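Long-range contacts in thioesterase superfamily protein (Shewanella loihica, PDB 2PRX), which probably hydrolyses thioesters as a member of the hot-dog-fold thioesterases, its substrate not established: residues Gln39-Phe44 against Glu113-Gly118; Leu61-Ile66 against Leu100-Leu105; Val129-Leu134 against Cys141-Met146. All coordinates share one frame; numbering follows the deposited sequence.

Interaction 1: Gln39-Phe44 against Glu113-Gly118; sequences QTIAHF and ELELVG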
ATOM      1  N   GLN A  39       6.686  15.615 -15.753  1.00 16.16           N
ATOM      2  CA  GLN A  39       6.631  14.669 -14.655  1.00  8.21           C
ATOM      3  C   GLN A  39       6.098  15.432 -13.447  1.00 10.15           C
ATOM      4  O   GLN A  39       6.010  16.664 -13.351  1.00 12.08           O
ATOM      5  CB  GLN A  39       7.993  14.076 -14.312  1.00  6.05           C
ATOM      6  CG  GLN A  39       8.667  13.310 -15.422  1.00 11.53           C
ATOM      7  CD  GLN A  39      10.088  12.895 -15.102  1.00 20.63           C
ATOM      8  OE1 GLN A  39      10.523  12.958 -13.953  1.00 21.31           O
ATOM      9  NE2 GLN A  39      10.813  12.453 -16.121  1.00 25.02           N
ATOM     10  N   THR A  40       5.710  14.674 -12.444  1.00 10.52           N
ATOM     11  CA  THR A  40       5.361  15.282 -11.157  1.00 10.93           C
ATOM     12  C   THR A  40       6.421  14.786 -10.193  1.00  3.60           C
ATOM     13  O   THR A  40       7.193  13.903 -10.602  1.00 13.56           O
ATOM     14  CB  THR A  40       3.952  14.930 -10.686  1.00 11.53           C
ATOM     15  OG1 THR A  40       3.901  13.528 -10.318  1.00 16.53           O
ATOM     16  CG2 THR A  40       2.924  15.115 -11.792  1.00  1.86           C
ATOM     17  N   ILE A  41       6.468  15.330  -8.990  1.00  9.22           N
ATOM     18  CA  ILE A  41       7.455  14.932  -7.994  1.00 15.76           C
ATOM     19  C   ILE A  41       7.014  15.310  -6.586  1.00 12.03           C
ATOM     20  O   ILE A  41       6.237  16.235  -6.358  1.00 14.73           O
ATOM     21  CB  ILE A  41       8.835  15.556  -8.298  1.00  4.93           C
ATOM     22  CG1 ILE A  41       9.959  15.159  -7.356  1.00  9.71           C
ATOM     23  CG2 ILE A  41       8.699  17.074  -8.368  1.00 15.29           C
ATOM     24  CD1 ILE A  41      11.355  15.281  -7.902  1.00 13.15           C
ATOM     25  N   ALA A  42       7.507  14.523  -5.624  1.00 10.29           N
ATOM     26  CA  ALA A  42       7.320  14.736  -4.208  1.00  5.55           C
ATOM     27  C   ALA A  42       8.496  14.130  -3.444  1.00  7.96           C
ATOM     28  O   ALA A  42       9.255  13.307  -3.965  1.00  7.67           O
ATOM     29  CB  ALA A  42       5.977  14.201  -3.728  1.00  6.59           C
ATOM     30  N   HIS A  43       8.574  14.585  -2.211  1.00 14.60           N
ATOM     31  CA  HIS A  43       9.549  14.161  -1.220  1.00 17.97           C
ATOM     32  C   HIS A  43       8.893  13.912   0.125  1.00 17.81           C
ATOM     33  O   HIS A  43       7.897  14.558   0.463  1.00 16.73           O
ATOM     34  CB  HIS A  43      10.620  15.253  -1.106  1.00 14.73           C
ATOM     35  CG  HIS A  43      11.467  15.362  -2.333  1.00 13.34           C
ATOM     36  ND1 HIS A  43      11.211  16.298  -3.318  1.00  8.72           N
ATOM     37  CD2 HIS A  43      12.561  14.676  -2.746  1.00 13.35           C
ATOM     38  CE1 HIS A  43      12.108  16.180  -4.278  1.00 10.02           C
ATOM     39  NE2 HIS A  43      12.936  15.211  -3.961  1.00 19.00           N
ATOM     40  N   PHE A  44       9.451  12.980   0.889  1.00 22.15           N
ATOM     41  CA  PHE A  44       8.919  12.613   2.187  1.00 17.32           C
ATOM     42  C   PHE A  44      10.010  12.108   3.135  1.00 18.36           C
ATOM     43  O   PHE A  44      10.971  11.495   2.671  1.00 11.83           O
ATOM     44  CB  PHE A  44       7.847  11.519   2.082  1.00 16.64           C
ATOM     45  CG  PHE A  44       7.143  11.326   3.420  1.00 18.70           C
ATOM     46  CD1 PHE A  44       6.368  12.335   3.966  1.00 16.80           C
ATOM     47  CD2 PHE A  44       7.273  10.142   4.120  1.00 21.18           C
ATOM     48  CE1 PHE A  44       5.742  12.180   5.179  1.00 13.64           C
ATOM     49  CE2 PHE A  44       6.641   9.982   5.336  1.00 18.50           C
ATOM     50  CZ  PHE A  44       5.875  10.993   5.874  1.00 16.15           C
ATOM     51  N   GLU A 113      15.494  11.287   3.227  1.00 12.96           N
ATOM     52  CA  GLU A 113      14.415  11.890   2.444  1.00 11.14           C
ATOM     53  C   GLU A 113      14.034  11.044   1.254  1.00  8.34           C
ATOM     54  O   GLU A 113      14.883  10.648   0.439  1.00 18.81           O
ATOM     55  CB  GLU A 113      14.923  13.278   2.015  1.00 13.74           C
ATOM     56  CG  GLU A 113      13.941  14.143   1.265  1.00 14.80           C
ATOM     57  CD  GLU A 113      14.616  15.321   0.554  1.00 13.61           C
ATOM     58  OE1 GLU A 113      15.123  15.128  -0.569  1.00 15.37           O
ATOM     59  OE2 GLU A 113      14.644  16.432   1.117  1.00 26.06           O
ATOM     60  N   LEU A 114      12.759  10.696   1.076  1.00  9.54           N
ATOM     61  CA  LEU A 114      12.374   9.844  -0.034  1.00 11.99           C
ATOM     62  C   LEU A 114      11.878  10.685  -1.213  1.00  9.70           C
ATOM     63  O   LEU A 114      11.099  11.601  -0.998  1.00 25.05           O
ATOM     64  CB  LEU A 114      11.271   8.867   0.378  1.00  6.89           C
ATOM     65  CG  LEU A 114      11.496   8.110   1.698  1.00 14.29           C
ATOM     66  CD1 LEU A 114      10.223   7.460   2.203  1.00 23.03           C
ATOM     67  CD2 LEU A 114      12.596   7.063   1.535  1.00  8.72           C
ATOM     68  N   GLU A 115      12.321  10.358  -2.423  1.00 11.45           N
ATOM     69  CA  GLU A 115      11.821  11.113  -3.579  1.00 20.39           C
ATOM     70  C   GLU A 115      10.850  10.275  -4.398  1.00 16.26           C
ATOM     71  O   GLU A 115      11.062   9.111  -4.733  1.00 13.28           O
ATOM     72  CB  GLU A 115      12.989  11.649  -4.413  1.00 24.16           C
ATOM     73  CG  GLU A 115      12.617  12.455  -5.638  1.00 22.72           C
ATOM     74  CD  GLU A 115      13.769  13.147  -6.340  1.00 20.87           C
ATOM     75  OE1 GLU A 115      14.218  14.218  -5.862  1.00 27.07           O
ATOM     76  OE2 GLU A 115      14.253  12.659  -7.395  1.00 14.66           O
ATOM     77  N   LEU A 116       9.720  10.865  -4.740  1.00  5.95           N
ATOM     78  CA  LEU A 116       8.693  10.286  -5.568  1.00 10.78           C
ATOM     79  C   LEU A 116       8.477  11.082  -6.856  1.00 11.96           C
ATOM     80  O   LEU A 116       8.125  12.257  -6.753  1.00 19.53           O
ATOM     81  CB  LEU A 116       7.351  10.255  -4.822  1.00  9.06           C
ATOM     82  CG  LEU A 116       7.223   9.146  -3.772  1.00 14.14           C
ATOM     83  CD1 LEU A 116       7.741   9.666  -2.443  1.00  8.68           C
ATOM     84  CD2 LEU A 116       5.791   8.655  -3.672  1.00 11.86           C
ATOM     85  N   VAL A 117       8.691  10.429  -7.978  1.00  9.67           N
ATOM     86  CA  VAL A 117       8.525  10.994  -9.309  1.00 20.96           C
ATOM     87  C   VAL A 117       7.489  10.208 -10.103  1.00 19.20           C
ATOM     88  O   VAL A 117       7.548   8.986 -10.192  1.00 11.52           O
ATOM     89  CB  VAL A 117       9.840  11.023 -10.114  1.00 15.80           C
ATOM     90  CG1 VAL A 117       9.634  11.727 -11.449  1.00 31.14           C
ATOM     91  CG2 VAL A 117      10.964  11.698  -9.344  1.00  9.30           C
ATOM     92  N   GLY A 118       6.542  10.901 -10.733  1.00 10.84           N
ATOM     93  CA  GLY A 118       5.511  10.288 -11.511  1.00 12.56           C
ATOM     94  C   GLY A 118       5.654  10.517 -13.011  1.00 13.93           C
ATOM     95  O   GLY A 118       5.975  11.634 -13.449  1.00 15.61           O
TER
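Glu113 and His43 meet at one end of an antiparallel strand pair in a hot-dog sheet, Glu113 OE1 lying 3.4 Å from His43 CD2 and oblique to the imidazole. Leu114 follows, joined to Phe44 by two backbone hydrogen bonds; on the face turned to helix 59-78 its CD1 stands at the edge of the phenyl ring, 4.4 Å from Phe44 CD2, while the ring itself runs on to Leu65 of that helix. Glu115 points to the other face and lies alongside His43. Its OE1 accepts a very short hydrogen bond of 2.5 Å from His43 NE2, near the imidazole plane, although carboxylate and ring are turned 73° apart. With CG anti to the backbone N (chi1 -180°), the extended Glu115 chain also brings CD to 3.6 Å from Ile41 CD1. Leu116 exchanges two backbone bonds with Ala42 and shares its helix-facing side, where both touch His69. On the face of Glu115 the Val117 and Ile41 side chains cross, Val117 CG2 lying 3.9 Å from Ile41 CD1. Gly118 completes the register, its N bonded to Thr40 O at 3.1 Å; a CB here would fall 2.8 Å from Thr40 OG1, the hydroxyl that is hydrogen-bonded to Ser73 OG.

Interaction 2: Leu61-Ile66 against Leu100-Leu105; sequences LIASLI and LNIDYL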
ATOM      1  N   LEU A  61       3.834   2.321   4.347  1.00  5.17           N
ATOM      2  CA  LEU A  61       4.100   3.746   4.178  1.00  9.10           C
ATOM      3  C   LEU A  61       4.524   4.024   2.747  1.00 13.55           C
ATOM      4  O   LEU A  61       4.000   4.923   2.094  1.00  9.87           O
ATOM      5  CB  LEU A  61       5.182   4.235   5.163  1.00  7.04           C
ATOM      6  CG  LEU A  61       5.497   5.729   4.990  1.00  2.45           C
ATOM      7  CD1 LEU A  61       4.264   6.596   5.199  1.00 13.87           C
ATOM      8  CD2 LEU A  61       6.596   6.134   5.949  1.00  4.12           C
ATOM      9  N   ILE A  62       5.467   3.254   2.233  1.00 11.31           N
ATOM     10  CA  ILE A  62       5.913   3.393   0.833  1.00 11.73           C
ATOM     11  C   ILE A  62       4.744   3.209  -0.100  1.00 15.53           C
ATOM     12  O   ILE A  62       4.445   4.042  -0.960  1.00 12.39           O
ATOM     13  CB  ILE A  62       7.076   2.404   0.594  1.00  5.15           C
ATOM     14  CG1 ILE A  62       8.253   2.733   1.495  1.00  6.41           C
ATOM     15  CG2 ILE A  62       7.479   2.331  -0.864  1.00 17.23           C
ATOM     16  CD1 ILE A  62       9.582   2.094   1.178  1.00 11.91           C
ATOM     17  N   ALA A  63       3.968   2.139   0.027  1.00  9.95           N
ATOM     18  CA  ALA A  63       2.798   1.983  -0.823  1.00 10.96           C
ATOM     19  C   ALA A  63       1.804   3.128  -0.645  1.00  7.13           C
ATOM     20  O   ALA A  63       1.116   3.451  -1.629  1.00 17.86           O
ATOM     21  CB  ALA A  63       2.086   0.662  -0.549  1.00  8.87           C
ATOM     22  N   SER A  64       1.748   3.691   0.549  1.00 12.18           N
ATOM     23  CA  SER A  64       0.830   4.780   0.857  1.00 12.10           C
ATOM     24  C   SER A  64       1.225   6.035   0.066  1.00 10.04           C
ATOM     25  O   SER A  64       0.305   6.661  -0.477  1.00 13.68           O
ATOM     26  CB  SER A  64       0.762   5.156   2.331  1.00 13.65           C
ATOM     27  OG  SER A  64       0.428   4.080   3.182  1.00 14.06           O
ATOM     28  N   LEU A  65       2.519   6.336   0.044  1.00  5.09           N
ATOM     29  CA  LEU A  65       3.013   7.564  -0.634  1.00  2.23           C
ATOM     30  C   LEU A  65       2.911   7.425  -2.129  1.00  6.65           C
ATOM     31  O   LEU A  65       2.706   8.396  -2.900  1.00 13.11           O
ATOM     32  CB  LEU A  65       4.440   7.857  -0.179  1.00  2.84           C
ATOM     33  CG  LEU A  65       4.641   8.080   1.332  1.00  7.61           C
ATOM     34  CD1 LEU A  65       6.110   8.031   1.696  1.00 10.63           C
ATOM     35  CD2 LEU A  65       4.022   9.406   1.750  1.00 11.59           C
ATOM     36  N   ILE A  66       3.031   6.236  -2.699  1.00  8.34           N
ATOM     37  CA  ILE A  66       2.843   6.122  -4.148  1.00 12.15           C
ATOM     38  C   ILE A  66       1.400   6.413  -4.550  1.00 17.16           C
ATOM     39  O   ILE A  66       1.108   7.092  -5.543  1.00 10.59           O
ATOM     40  CB  ILE A  66       3.265   4.727  -4.633  1.00  9.93           C
ATOM     41  CG1 ILE A  66       4.783   4.563  -4.754  1.00 11.68           C
ATOM     42  CG2 ILE A  66       2.548   4.384  -5.916  1.00  9.16           C
ATOM     43  CD1 ILE A  66       5.208   3.113  -4.634  1.00 16.66           C
ATOM     44  N   LEU A 100      -3.503  -0.379  -8.168  1.00 12.92           N
ATOM     45  CA  LEU A 100      -2.148   0.028  -7.845  1.00 12.85           C
ATOM     46  C   LEU A 100      -1.330  -1.265  -7.671  1.00 11.58           C
ATOM     47  O   LEU A 100      -1.649  -2.025  -6.751  1.00 16.91           O
ATOM     48  CB  LEU A 100      -2.002   0.880  -6.603  1.00 14.81           C
ATOM     49  CG  LEU A 100      -0.632   1.477  -6.274  1.00 16.46           C
ATOM     50  CD1 LEU A 100      -0.061   2.312  -7.416  1.00 13.41           C
ATOM     51  CD2 LEU A 100      -0.735   2.340  -5.020  1.00 16.16           C
ATOM     52  N   ASN A 101      -0.383  -1.468  -8.547  1.00  5.40           N
ATOM     53  CA  ASN A 101       0.574  -2.546  -8.625  1.00  9.37           C
ATOM     54  C   ASN A 101       1.957  -2.019  -8.305  1.00 15.41           C
ATOM     55  O   ASN A 101       2.475  -1.022  -8.809  1.00  7.70           O
ATOM     56  CB  ASN A 101       0.498  -3.230  -9.989  1.00  8.95           C
ATOM     57  CG  ASN A 101      -0.963  -3.572 -10.257  1.00 15.01           C
ATOM     58  OD1 ASN A 101      -1.650  -3.995  -9.328  1.00 19.71           O
ATOM     59  ND2 ASN A 101      -1.402  -3.380 -11.489  1.00 25.76           N
ATOM     60  N   ILE A 102       2.589  -2.697  -7.352  1.00  7.10           N
ATOM     61  CA  ILE A 102       3.857  -2.229  -6.839  1.00  7.16           C
ATOM     62  C   ILE A 102       4.851  -3.384  -6.661  1.00 14.94           C
ATOM     63  O   ILE A 102       4.513  -4.352  -5.986  1.00 16.58           O
ATOM     64  CB  ILE A 102       3.697  -1.492  -5.500  1.00 12.99           C
ATOM     65  CG1 ILE A 102       2.641  -0.386  -5.520  1.00 23.63           C
ATOM     66  CG2 ILE A 102       5.029  -0.939  -5.019  1.00 12.02           C
ATOM     67  CD1 ILE A 102       2.333   0.233  -4.178  1.00  9.89           C
ATOM     68  N   ASP A 103       6.014  -3.280  -7.248  1.00 13.35           N
ATOM     69  CA  ASP A 103       7.230  -4.034  -7.223  1.00 12.98           C
ATOM     70  C   ASP A 103       8.234  -3.351  -6.297  1.00 15.99           C
ATOM     71  O   ASP A 103       8.629  -2.200  -6.505  1.00  9.63           O
ATOM     72  CB  ASP A 103       7.837  -4.158  -8.626  1.00 18.43           C
ATOM     73  CG  ASP A 103       6.761  -4.590  -9.615  1.00 27.02           C
ATOM     74  OD1 ASP A 103       6.382  -5.780  -9.531  1.00 20.67           O
ATOM     75  OD2 ASP A 103       6.305  -3.744 -10.419  1.00 24.83           O
ATOM     76  N   TYR A 104       8.643  -4.095  -5.290  1.00 11.19           N
ATOM     77  CA  TYR A 104       9.606  -3.673  -4.291  1.00 12.40           C
ATOM     78  C   TYR A 104      11.006  -4.079  -4.709  1.00 16.77           C
ATOM     79  O   TYR A 104      11.458  -5.204  -4.579  1.00 11.44           O
ATOM     80  CB  TYR A 104       9.172  -4.267  -2.951  1.00  6.21           C
ATOM     81  CG  TYR A 104       7.913  -3.602  -2.440  1.00 10.26           C
ATOM     82  CD1 TYR A 104       7.986  -2.440  -1.675  1.00 12.86           C
ATOM     83  CD2 TYR A 104       6.668  -4.106  -2.737  1.00  7.91           C
ATOM     84  CE1 TYR A 104       6.832  -1.831  -1.216  1.00 21.44           C
ATOM     85  CE2 TYR A 104       5.511  -3.512  -2.283  1.00 13.78           C
ATOM     86  CZ  TYR A 104       5.596  -2.361  -1.518  1.00 21.03           C
ATOM     87  OH  TYR A 104       4.440  -1.770  -1.065  1.00 14.59           O
ATOM     88  N   LEU A 105      11.755  -3.132  -5.261  1.00  7.63           N
ATOM     89  CA  LEU A 105      13.006  -3.421  -5.939  1.00 10.03           C
ATOM     90  C   LEU A 105      14.180  -3.510  -4.981  1.00 13.57           C
ATOM     91  O   LEU A 105      15.183  -4.165  -5.281  1.00 21.47           O
ATOM     92  CB  LEU A 105      13.233  -2.346  -7.031  1.00 10.99           C
ATOM     93  CG  LEU A 105      12.117  -2.261  -8.067  1.00 12.84           C
ATOM     94  CD1 LEU A 105      12.362  -1.163  -9.099  1.00 16.33           C
ATOM     95  CD2 LEU A 105      11.941  -3.596  -8.780  1.00 34.55           C
TER
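The packing of the long helix against the sheet that wraps it, the defining feature of the hot-dog fold, is represented here by Ile62, Ala63 and Ile66 of helix 59-78 meeting Leu100, Ile102 and Tyr104 of strand 95-104. The contact is buried and apolar, with no hydrogen bond between the segments, and the short axes approach to 10.1 Å, with side chains of both segments filling the interval. Ile66 serves two strand residues at once. Its CG2, anti to the backbone N, crosses to Leu100 CD1 at 3.7 Å, whereas the other branch, CG1 beside that N (chi1 -78°), carries CD1 tip to tip with Ile102 CG2 at 4.1 Å. Were Ile66 cut back to an alanine, both branches would go, which would probably leave Leu100 CD1 and Ile102 CG2 without their helix partner and open a gap in the core. One turn earlier, Ala63 CB touches Ile102 CD1 at 3.7 Å. The strand side continues into the second subunit, since residues 100-103 pair antiparallel with a strand of that chain and the sheet runs on across the interface. Tyr104 lays one ring face over Ile102 CG2, offset toward the rim, and Ile62 CG2 approaches the ring obliquely, 4.2 Å from Tyr104 CE1. The phenol end reaches back to the helix start, where Tyr104 OH makes a weak hydrogen bond to Gly59 O and sits 3.4 Å from Ala63 CB.

Interaction 3: Val129-Leu134 against Cys141-Met146; sequences VVEIAL and CARGHM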
ATOM      1  N   VAL A 129      -3.424   6.947 -16.223  1.00  9.38           N
ATOM      2  CA  VAL A 129      -2.498   5.853 -15.929  1.00 10.67           C
ATOM      3  C   VAL A 129      -1.147   6.450 -15.566  1.00 18.77           C
ATOM      4  O   VAL A 129      -0.580   7.321 -16.245  1.00  9.34           O
ATOM      5  CB  VAL A 129      -2.395   4.849 -17.083  1.00 16.88           C
ATOM      6  CG1 VAL A 129      -1.236   3.888 -16.865  1.00 11.79           C
ATOM      7  CG2 VAL A 129      -3.683   4.040 -17.207  1.00 17.96           C
ATOM      8  N   VAL A 130      -0.593   6.025 -14.434  1.00 11.37           N
ATOM      9  CA  VAL A 130       0.585   6.730 -13.951  1.00  7.94           C
ATOM     10  C   VAL A 130       1.674   5.757 -13.506  1.00 13.35           C
ATOM     11  O   VAL A 130       1.322   4.759 -12.876  1.00 18.30           O
ATOM     12  CB  VAL A 130       0.317   7.659 -12.753  1.00  4.55           C
ATOM     13  CG1 VAL A 130       1.508   8.601 -12.617  1.00 11.92           C
ATOM     14  CG2 VAL A 130      -0.986   8.430 -12.841  1.00  4.37           C
ATOM     15  N   GLU A 131       2.921   6.082 -13.804  1.00 14.62           N
ATOM     16  CA  GLU A 131       4.041   5.286 -13.289  1.00 15.14           C
ATOM     17  C   GLU A 131       4.843   6.108 -12.290  1.00 16.66           C
ATOM     18  O   GLU A 131       5.249   7.241 -12.557  1.00 10.70           O
ATOM     19  CB  GLU A 131       4.894   4.787 -14.439  1.00 18.09           C
ATOM     20  CG  GLU A 131       6.254   4.238 -14.064  1.00 17.99           C
ATOM     21  CD  GLU A 131       7.042   3.757 -15.264  1.00 19.34           C
ATOM     22  OE1 GLU A 131       6.528   2.871 -15.988  1.00 24.16           O
ATOM     23  OE2 GLU A 131       8.164   4.244 -15.512  1.00 28.89           O
ATOM     24  N   ILE A 132       5.072   5.562 -11.109  1.00  9.39           N
ATOM     25  CA  ILE A 132       5.659   6.247  -9.975  1.00 11.74           C
ATOM     26  C   ILE A 132       6.899   5.447  -9.552  1.00 18.22           C
ATOM     27  O   ILE A 132       6.896   4.223  -9.635  1.00 17.69           O
ATOM     28  CB  ILE A 132       4.709   6.369  -8.776  1.00 15.15           C
ATOM     29  CG1 ILE A 132       3.361   7.045  -9.084  1.00 15.63           C
ATOM     30  CG2 ILE A 132       5.378   7.041  -7.572  1.00  9.12           C
ATOM     31  CD1 ILE A 132       2.286   6.025  -9.436  1.00  6.02           C
ATOM     32  N   ALA A 133       7.927   6.171  -9.154  1.00 14.48           N
ATOM     33  CA  ALA A 133       9.204   5.615  -8.738  1.00  7.67           C
ATOM     34  C   ALA A 133       9.559   6.231  -7.401  1.00 13.58           C
ATOM     35  O   ALA A 133       9.767   7.446  -7.312  1.00  4.45           O
ATOM     36  CB  ALA A 133      10.299   5.883  -9.753  1.00 30.02           C
ATOM     37  N   LEU A 134       9.661   5.416  -6.362  1.00  8.45           N
ATOM     38  CA  LEU A 134      10.191   5.945  -5.112  1.00  9.89           C
ATOM     39  C   LEU A 134      11.657   5.546  -4.945  1.00 14.05           C
ATOM     40  O   LEU A 134      11.944   4.360  -5.117  1.00 14.65           O
ATOM     41  CB  LEU A 134       9.399   5.463  -3.905  1.00 13.48           C
ATOM     42  CG  LEU A 134       9.836   5.995  -2.538  1.00  9.65           C
ATOM     43  CD1 LEU A 134       8.620   6.278  -1.673  1.00 21.68           C
ATOM     44  CD2 LEU A 134      10.768   5.034  -1.814  1.00 12.34           C
ATOM     45  N   CYS A 141      13.801   2.297  -5.052  1.00  4.62           N
ATOM     46  CA  CYS A 141      13.407   1.259  -4.095  1.00  5.11           C
ATOM     47  C   CYS A 141      12.114   0.594  -4.500  1.00  8.74           C
ATOM     48  O   CYS A 141      11.840  -0.577  -4.208  1.00 12.01           O
ATOM     49  CB  CYS A 141      13.304   1.901  -2.704  1.00 14.30           C
ATOM     50  SG  CYS A 141      14.842   2.537  -2.019  1.00 19.40           S
ATOM     51  N   ALA A 142      11.226   1.288  -5.215  1.00 14.01           N
ATOM     52  CA  ALA A 142       9.987   0.634  -5.620  1.00 13.23           C
ATOM     53  C   ALA A 142       9.353   1.344  -6.810  1.00 11.19           C
ATOM     54  O   ALA A 142       9.297   2.579  -6.875  1.00 24.39           O
ATOM     55  CB  ALA A 142       9.044   0.579  -4.427  1.00 10.16           C
ATOM     56  N   ARG A 143       8.896   0.571  -7.764  1.00 10.88           N
ATOM     57  CA  ARG A 143       8.168   0.953  -8.956  1.00 17.91           C
ATOM     58  C   ARG A 143       6.680   0.670  -8.741  1.00 15.54           C
ATOM     59  O   ARG A 143       6.359  -0.491  -8.499  1.00 16.33           O
ATOM     60  CB  ARG A 143       8.722   0.160 -10.121  1.00 25.97           C
ATOM     61  CG  ARG A 143       8.694   0.683 -11.524  1.00 32.38           C
ATOM     62  CD  ARG A 143       9.263   2.062 -11.715  1.00 38.48           C
ATOM     63  NE  ARG A 143       9.904   2.100 -13.041  1.00 41.42           N
ATOM     64  CZ  ARG A 143      10.846   2.965 -13.376  1.00 37.17           C
ATOM     65  NH1 ARG A 143      11.287   3.888 -12.527  1.00 19.12           N
ATOM     66  NH2 ARG A 143      11.370   2.928 -14.599  1.00 35.22           N
ATOM     67  N   GLY A 144       5.796   1.644  -8.841  1.00 17.18           N
ATOM     68  CA  GLY A 144       4.357   1.473  -8.792  1.00 17.57           C
ATOM     69  C   GLY A 144       3.695   1.809 -10.126  1.00 14.04           C
ATOM     70  O   GLY A 144       4.145   2.714 -10.835  1.00 20.13           O
ATOM     71  N   HIS A 145       2.658   1.085 -10.485  1.00 11.28           N
ATOM     72  CA  HIS A 145       1.784   1.266 -11.626  1.00 10.25           C
ATOM     73  C   HIS A 145       0.357   1.506 -11.141  1.00 14.24           C
ATOM     74  O   HIS A 145      -0.299   0.760 -10.437  1.00  5.93           O
ATOM     75  CB  HIS A 145       1.794   0.106 -12.635  1.00  9.93           C
ATOM     76  CG  HIS A 145       0.754   0.295 -13.712  1.00 20.63           C
ATOM     77  ND1 HIS A 145       0.994   1.067 -14.826  1.00 23.72           N
ATOM     78  CD2 HIS A 145      -0.516  -0.152 -13.857  1.00 19.10           C
ATOM     79  CE1 HIS A 145      -0.063   1.075 -15.607  1.00 20.20           C
ATOM     80  NE2 HIS A 145      -1.007   0.342 -15.041  1.00 23.32           N
HETATM   81  N   MSE A 146      -0.205   2.619 -11.570  1.00  3.54           N
HETATM   82  CA  MSE A 146      -1.479   3.088 -11.126  1.00  6.31           C
HETATM   83  C   MSE A 146      -2.426   3.385 -12.287  1.00 16.71           C
HETATM   84  O   MSE A 146      -1.999   3.939 -13.296  1.00 19.44           O
HETATM   85  CB  MSE A 146      -1.316   4.389 -10.306  1.00  9.63           C
HETATM   86  CG  MSE A 146      -2.650   5.097 -10.166  1.00 13.37           C
HETATM   87 SE   MSE A 146      -2.575   6.562  -8.920  0.75 25.42          SE
HETATM   88  CE  MSE A 146      -2.691   5.331  -7.430  1.00 16.08           C
TER
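Val130 and Met146 (a selenomethionine) exchange two backbone hydrogen bonds at one end of this antiparallel pair, Val130 N reaching Met146 O at 2.8 Å. Ile132 and Gly144 repeat the exchange in the middle, where Ile132 N points almost straight at Gly144 O, with an angle of 174° at the hydrogen. At the far end the pattern changes. Leu134 N gives its hydrogen to Ala142 O, but Leu134 O is gripped by two donors: Cys141 N at 2.8 Å and Ala142 N at 3.2 Å, both in the carbonyl plane. Two successive residues facing one make a classic beta bulge.

The alternate backbone groups turn outward and are satisfied by flanking residues: Glu131 with Glu119 and Ala133 with Val117 on one side, Arg143 with Asp103 and His145 with Asn101 of strand 95-104 on the other, and Cys141 with Leu105 just beyond that strand's end. Toward helix 59-78, Ile132 CD1 packs on Met146 CB at 4.1 Å, and both residues touch the helix. On the other face, Glu131 OE2 lies over one face of the Arg143 guanidinium, 3.6 Å from Arg143 NH2. This is a salt bridge of charge alone, as no N-H points at the oxygen, and the two planes are nearly parallel, 21° apart. The bent Arg143 chain (chi2 52°) folds that group back over the neighbouring strand, so that Arg143 NH1 meets Ala133 CB at 3.6 Å. Glu131 OE1 has a weak and long ion pair with Lys121. Val129 CG1 lies 3.3 Å from His145 CE1, oblique to the imidazole. Strands 127-135 and 142-150 form a beta hairpin within the curved antiparallel sheet of the hot-dog fold, one face set against the helix and the other carrying Glu131, Arg143 and His145 beside Ala133.

How the interactions relate
All three contacts belong to one sheet and the helix it wraps. Interactions 1 and 3 are antiparallel strand pairs made mainly of backbone hydrogen bonds, each with a mainly apolar face toward helix 59-78 and a more exposed one bearing ionisable groups: a histidine-carboxylate bond in the first, a salt bridge of charge alone in the third. Their strands 114-122 and 127-135 are neighbours in the sheet. Interaction 2 is the core piece, almost wholly apolar, with no hydrogen bond between its segments, and bridges helix to strand. Its strand 95-104 flanks strand 142-150 of interaction 3, while Leu65 of its helix packs on Phe44 and Leu116 of interaction 1.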